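PDB 4Z0C: toll-like receptor 13 from Mus musculus, which recognises and binds bacterial 23S rRNA as an innate immune receptor, signalling through MYD88 and TRAF6 to activate NF-kappa-B; this chain is its leucine-rich-repeat ectodomain. Local coordinates for residues I71-E83 with S97-K109. Numbering follows the deposited sequence.
Sequences IWKIDEGAFRGLE and SVNNSFEGLSSLK. With NAG (2-acetamido-2-deoxy-beta-D-glucopyranose), chain L.
Ser101 OG donates to Ile74 O at 2.7 Å, approaching from above the carbonyl plane. Its CB packs on Ile74 CG2. At the far end Ser107 OG donates to Glu83 O at 2.9 Å, tilted 20° from the plane of the Glu83 carbonyl. Between these two bonds Phe79, Leu82 and Leu105 supply apolar packing. Phe79 presents its ring edge to Ser101 O, with CD2 3.4 Å away. Leu105 CD1 sits 3.8 Å from Phe79 CB, and Leu105 CD2 reaches Leu82 CB. The extended Arg80 chain carries its guanidinium group out beside the Glu103 side chain, the two pointing the same way. Glu103 CB and CG pack on one guanidinium face, but Arg80 NH2 stays 4.7 Å from Glu103 OE1, so the charged ends do not touch.

The N-linked NAG on Asn99 (ND2 to C1) bridges 71-83 and 97-109 by hydrogen bonds to both. Ile74 N donates to NAG O7 at 2.7 Å, nearly straight at 172°. NAG O3 donates to Trp72 O, and NAG N2 to Ser97 O. Further out, Leu50 of strand 49-50 and Leu88 of strand 87-89 also pack on Phe79.

These are successive turns of the leucine-rich-repeat solenoid. Serine hydroxyls and the sugar bond to backbone groups, while Phe79, Leu82 and Leu105 join the turns through their hydrophobic interior.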
loop_
_atom_site.group_PDB
_atom_site.type_symbol
_atom_site.label_atom_id
_atom_site.label_comp_id
_atom_site.label_asym_id
_atom_site.label_seq_id
_atom_site.Cartn_x
_atom_site.Cartn_y
_atom_site.Cartn_z
ATOM N N ILE A 71 -23.109 21.630 24.701
ATOM C CA ILE A 71 -24.369 21.985 25.329
ATOM C C ILE A 71 -24.364 21.759 26.830
ATOM O O ILE A 71 -24.189 20.632 27.307
ATOM C CB ILE A 71 -25.517 21.193 24.711
ATOM C CG1 ILE A 71 -25.669 21.581 23.234
ATOM C CG2 ILE A 71 -26.793 21.439 25.503
ATOM C CD1 ILE A 71 -26.477 20.596 22.400
ATOM N N TRP A 72 -24.559 22.835 27.577
ATOM C CA TRP A 72 -24.605 22.742 29.030
ATOM C C TRP A 72 -25.884 23.373 29.561
ATOM O O TRP A 72 -26.162 23.329 30.763
ATOM C CB TRP A 72 -23.389 23.430 29.645
ATOM C CG TRP A 72 -23.371 24.897 29.407
ATOM C CD1 TRP A 72 -22.843 25.539 28.338
ATOM C CD2 TRP A 72 -23.896 25.914 30.270
ATOM N NE1 TRP A 72 -23.008 26.895 28.472
ATOM C CE2 TRP A 72 -23.652 27.150 29.652
ATOM C CE3 TRP A 72 -24.550 25.896 31.505
ATOM C CZ2 TRP A 72 -24.037 28.357 30.222
ATOM C CZ3 TRP A 72 -24.935 27.099 32.069
ATOM C CH2 TRP A 72 -24.677 28.311 31.429
ATOM N N LYS A 73 -26.663 23.959 28.659
ATOM C CA LYS A 73 -27.839 24.722 29.065
ATOM C C LYS A 73 -28.966 24.549 28.063
ATOM O O LYS A 73 -28.872 25.000 26.929
ATOM C CB LYS A 73 -27.475 26.197 29.211
ATOM C CG LYS A 73 -28.602 27.110 29.661
ATOM C CD LYS A 73 -28.018 28.473 30.008
ATOM C CE LYS A 73 -29.082 29.500 30.313
ATOM N NZ LYS A 73 -29.766 29.935 29.066
ATOM N N ILE A 74 -30.027 23.876 28.493
ATOM C CA ILE A 74 -31.187 23.638 27.649
ATOM C C ILE A 74 -32.371 24.308 28.326
ATOM O O ILE A 74 -32.874 23.804 29.347
ATOM C CB ILE A 74 -31.483 22.126 27.507
ATOM C CG1 ILE A 74 -30.196 21.353 27.196
ATOM C CG2 ILE A 74 -32.578 21.882 26.449
ATOM C CD1 ILE A 74 -30.419 19.960 26.625
ATOM N N ASP A 75 -32.813 25.436 27.766
ATOM C CA ASP A 75 -33.877 26.206 28.383
ATOM C C ASP A 75 -35.197 25.456 28.347
ATOM O O ASP A 75 -35.468 24.700 27.414
ATOM C CB ASP A 75 -34.073 27.546 27.673
ATOM C CG ASP A 75 -32.874 28.457 27.792
ATOM O OD1 ASP A 75 -32.143 28.363 28.801
ATOM O OD2 ASP A 75 -32.690 29.300 26.877
ATOM N N GLU A 76 -36.016 25.691 29.365
ATOM C CA GLU A 76 -37.415 25.265 29.363
ATOM C C GLU A 76 -38.092 25.776 28.086
ATOM O O GLU A 76 -37.927 26.934 27.707
ATOM C CB GLU A 76 -38.132 25.813 30.596
ATOM C CG GLU A 76 -38.917 24.781 31.386
ATOM C CD GLU A 76 -40.428 24.782 31.098
ATOM O OE1 GLU A 76 -40.895 25.534 30.205
ATOM O OE2 GLU A 76 -41.152 24.018 31.785
ATOM N N GLY A 77 -38.802 24.890 27.396
ATOM C CA GLY A 77 -39.416 25.230 26.125
ATOM C C GLY A 77 -38.586 24.815 24.908
ATOM O O GLY A 77 -39.114 24.756 23.794
ATOM N N ALA A 78 -37.307 24.497 25.120
ATOM C CA ALA A 78 -36.376 24.211 24.021
ATOM C C ALA A 78 -36.956 23.387 22.873
ATOM O O ALA A 78 -36.833 23.763 21.697
ATOM C CB ALA A 78 -35.131 23.547 24.549
ATOM N N PHE A 79 -37.622 22.293 23.230
ATOM C CA PHE A 79 -38.166 21.349 22.257
ATOM C C PHE A 79 -39.682 21.468 21.997
ATOM O O PHE A 79 -40.314 20.492 21.575
ATOM C CB PHE A 79 -37.820 19.923 22.680
ATOM C CG PHE A 79 -36.368 19.726 22.977
ATOM C CD1 PHE A 79 -35.434 19.667 21.946
ATOM C CD2 PHE A 79 -35.922 19.596 24.288
ATOM C CE1 PHE A 79 -34.077 19.478 22.228
ATOM C CE2 PHE A 79 -34.565 19.413 24.578
ATOM C CZ PHE A 79 -33.650 19.349 23.553
ATOM N N ARG A 80 -40.270 22.632 22.275
ATOM C CA ARG A 80 -41.708 22.816 22.016
ATOM C C ARG A 80 -42.080 22.686 20.536
ATOM O O ARG A 80 -41.327 23.099 19.656
ATOM C CB ARG A 80 -42.244 24.122 22.618
ATOM C CG ARG A 80 -42.969 23.889 23.949
ATOM C CD ARG A 80 -43.257 25.154 24.761
ATOM N NE ARG A 80 -43.748 24.819 26.102
ATOM C CZ ARG A 80 -44.913 24.224 26.351
ATOM N NH1 ARG A 80 -45.721 23.898 25.349
ATOM N NH2 ARG A 80 -45.274 23.951 27.600
ATOM N N GLY A 81 -43.249 22.109 20.273
ATOM C CA GLY A 81 -43.697 21.876 18.911
ATOM C C GLY A 81 -43.151 20.615 18.255
ATOM O O GLY A 81 -43.666 20.191 17.222
ATOM N N LEU A 82 -42.132 20.000 18.856
ATOM C CA LEU A 82 -41.509 18.798 18.288
ATOM C C LEU A 82 -42.266 17.521 18.644
ATOM O O LEU A 82 -41.691 16.583 19.197
ATOM C CB LEU A 82 -40.042 18.669 18.734
ATOM C CG LEU A 82 -39.082 19.736 18.208
ATOM C CD1 LEU A 82 -37.601 19.406 18.495
ATOM C CD2 LEU A 82 -39.316 19.904 16.717
ATOM N N GLU A 83 -43.545 17.478 18.302
ATOM C CA GLU A 83 -44.415 16.391 18.746
ATOM C C GLU A 83 -44.315 15.089 17.941
ATOM O O GLU A 83 -44.946 14.090 18.284
ATOM C CB GLU A 83 -45.868 16.873 18.844
ATOM C CG GLU A 83 -46.387 16.915 20.282
ATOM C CD GLU A 83 -46.328 18.303 20.906
ATOM O OE1 GLU A 83 -47.271 18.658 21.644
ATOM O OE2 GLU A 83 -45.324 19.020 20.692
ATOM N N SER A 97 -26.622 18.875 35.030
ATOM C CA SER A 97 -27.868 18.537 35.697
ATOM C C SER A 97 -28.957 18.636 34.658
ATOM O O SER A 97 -28.836 19.402 33.707
ATOM C CB SER A 97 -28.137 19.476 36.873
ATOM O OG SER A 97 -27.904 20.826 36.518
ATOM N N VAL A 98 -30.015 17.856 34.828
ATOM C CA VAL A 98 -31.099 17.862 33.860
ATOM C C VAL A 98 -32.356 18.512 34.442
ATOM O O VAL A 98 -32.897 18.075 35.452
ATOM C CB VAL A 98 -31.391 16.441 33.352
ATOM C CG1 VAL A 98 -32.449 16.470 32.281
ATOM C CG2 VAL A 98 -30.115 15.824 32.792
ATOM N N ASN A 99 -32.803 19.575 33.787
ATOM C CA ASN A 99 -33.940 20.343 34.248
ATOM C C ASN A 99 -35.185 19.985 33.447
ATOM O O ASN A 99 -35.173 19.040 32.663
ATOM C CB ASN A 99 -33.625 21.828 34.130
ATOM C CG ASN A 99 -32.316 22.196 34.810
ATOM O OD1 ASN A 99 -31.968 21.638 35.853
ATOM N ND2 ASN A 99 -31.568 23.117 34.200
ATOM N N ASN A 100 -36.259 20.734 33.657
ATOM C CA ASN A 100 -37.544 20.446 33.033
ATOM C C ASN A 100 -37.663 21.008 31.609
ATOM O O ASN A 100 -38.569 21.787 31.309
ATOM C CB ASN A 100 -38.624 21.012 33.934
ATOM C CG ASN A 100 -38.514 20.474 35.346
ATOM O OD1 ASN A 100 -38.705 19.283 35.581
ATOM N ND2 ASN A 100 -38.134 21.337 36.284
ATOM N N SER A 101 -36.736 20.611 30.737
ATOM C CA SER A 101 -36.662 21.121 29.366
ATOM C C SER A 101 -37.411 20.332 28.276
ATOM O O SER A 101 -37.366 20.700 27.108
ATOM C CB SER A 101 -35.188 21.229 28.973
ATOM O OG SER A 101 -34.398 21.693 30.058
ATOM N N PHE A 102 -38.152 19.306 28.662
ATOM C CA PHE A 102 -38.731 18.347 27.712
ATOM C C PHE A 102 -40.200 18.456 27.293
ATOM O O PHE A 102 -40.743 17.499 26.738
ATOM C CB PHE A 102 -38.415 16.932 28.202
ATOM C CG PHE A 102 -36.957 16.722 28.455
ATOM C CD1 PHE A 102 -36.083 16.511 27.391
ATOM C CD2 PHE A 102 -36.439 16.853 29.731
ATOM C CE1 PHE A 102 -34.733 16.346 27.614
ATOM C CE2 PHE A 102 -35.086 16.696 29.953
ATOM C CZ PHE A 102 -34.231 16.443 28.890
ATOM N N GLU A 103 -40.852 19.584 27.562
ATOM C CA GLU A 103 -42.247 19.723 27.154
ATOM C C GLU A 103 -42.385 19.691 25.622
ATOM O O GLU A 103 -41.597 20.286 24.894
ATOM C CB GLU A 103 -42.865 21.003 27.726
ATOM C CG GLU A 103 -44.381 20.910 27.969
ATOM C CD GLU A 103 -44.766 20.146 29.251
ATOM O OE1 GLU A 103 -44.061 20.273 30.278
ATOM O OE2 GLU A 103 -45.784 19.416 29.227
ATOM N N GLY A 104 -43.395 18.967 25.155
ATOM C CA GLY A 104 -43.669 18.829 23.739
ATOM C C GLY A 104 -43.202 17.524 23.132
ATOM O O GLY A 104 -43.619 17.147 22.038
ATOM N N LEU A 105 -42.357 16.799 23.852
ATOM C CA LEU A 105 -41.745 15.610 23.272
ATOM C C LEU A 105 -42.630 14.401 23.495
ATOM O O LEU A 105 -42.168 13.361 23.968
ATOM C CB LEU A 105 -40.347 15.399 23.843
ATOM C CG LEU A 105 -39.390 16.508 23.409
ATOM C CD1 LEU A 105 -38.129 16.485 24.244
ATOM C CD2 LEU A 105 -39.055 16.377 21.913
ATOM N N SER A 106 -43.900 14.541 23.118
ATOM C CA SER A 106 -44.923 13.569 23.508
ATOM C C SER A 106 -44.851 12.263 22.726
ATOM O O SER A 106 -45.544 11.299 23.062
ATOM C CB SER A 106 -46.337 14.185 23.447
ATOM O OG SER A 106 -46.817 14.253 22.121
ATOM N N SER A 107 -44.007 12.228 21.700
ATOM C CA SER A 107 -43.749 10.995 20.956
ATOM C C SER A 107 -42.334 10.420 21.167
ATOM O O SER A 107 -42.014 9.361 20.632
ATOM C CB SER A 107 -43.986 11.217 19.463
ATOM O OG SER A 107 -45.360 11.347 19.177
ATOM N N LEU A 108 -41.497 11.117 21.931
ATOM C CA LEU A 108 -40.103 10.700 22.130
ATOM C C LEU A 108 -40.008 9.269 22.633
ATOM O O LEU A 108 -40.521 8.962 23.707
ATOM C CB LEU A 108 -39.395 11.620 23.119
ATOM C CG LEU A 108 -37.874 11.608 23.056
ATOM C CD1 LEU A 108 -37.426 12.277 21.762
ATOM C CD2 LEU A 108 -37.302 12.315 24.253
ATOM N N LYS A 109 -39.364 8.403 21.850
ATOM C CA LYS A 109 -39.177 6.996 22.215
ATOM C C LYS A 109 -37.810 6.694 22.811
ATOM O O LYS A 109 -37.686 5.829 23.681
ATOM C CB LYS A 109 -39.434 6.082 21.018
ATOM C CG LYS A 109 -40.903 5.854 20.775
ATOM C CD LYS A 109 -41.160 5.080 19.502
ATOM C CE LYS A 109 -40.595 3.688 19.555
ATOM N NZ LYS A 109 -40.587 3.098 18.192
HETATM C C1 NAG L . -30.289 23.283 34.848
HETATM C C2 NAG L . -29.257 23.544 33.742
HETATM C C3 NAG L . -27.901 23.997 34.276
HETATM C C4 NAG L . -28.027 25.033 35.390
HETATM C C5 NAG L . -29.109 24.639 36.395
HETATM C C6 NAG L . -29.338 25.723 37.451
HETATM C C7 NAG L . -29.355 22.338 31.631
HETATM C C8 NAG L . -28.628 21.316 30.807
HETATM N N2 NAG L . -29.075 22.358 32.929
HETATM O O3 NAG L . -27.162 24.546 33.208
HETATM O O4 NAG L . -26.785 25.129 36.055
HETATM O O5 NAG L . -30.328 24.383 35.729
HETATM O O6 NAG L . -30.112 26.782 36.926
HETATM O O7 NAG L . -30.159 23.095 31.096
#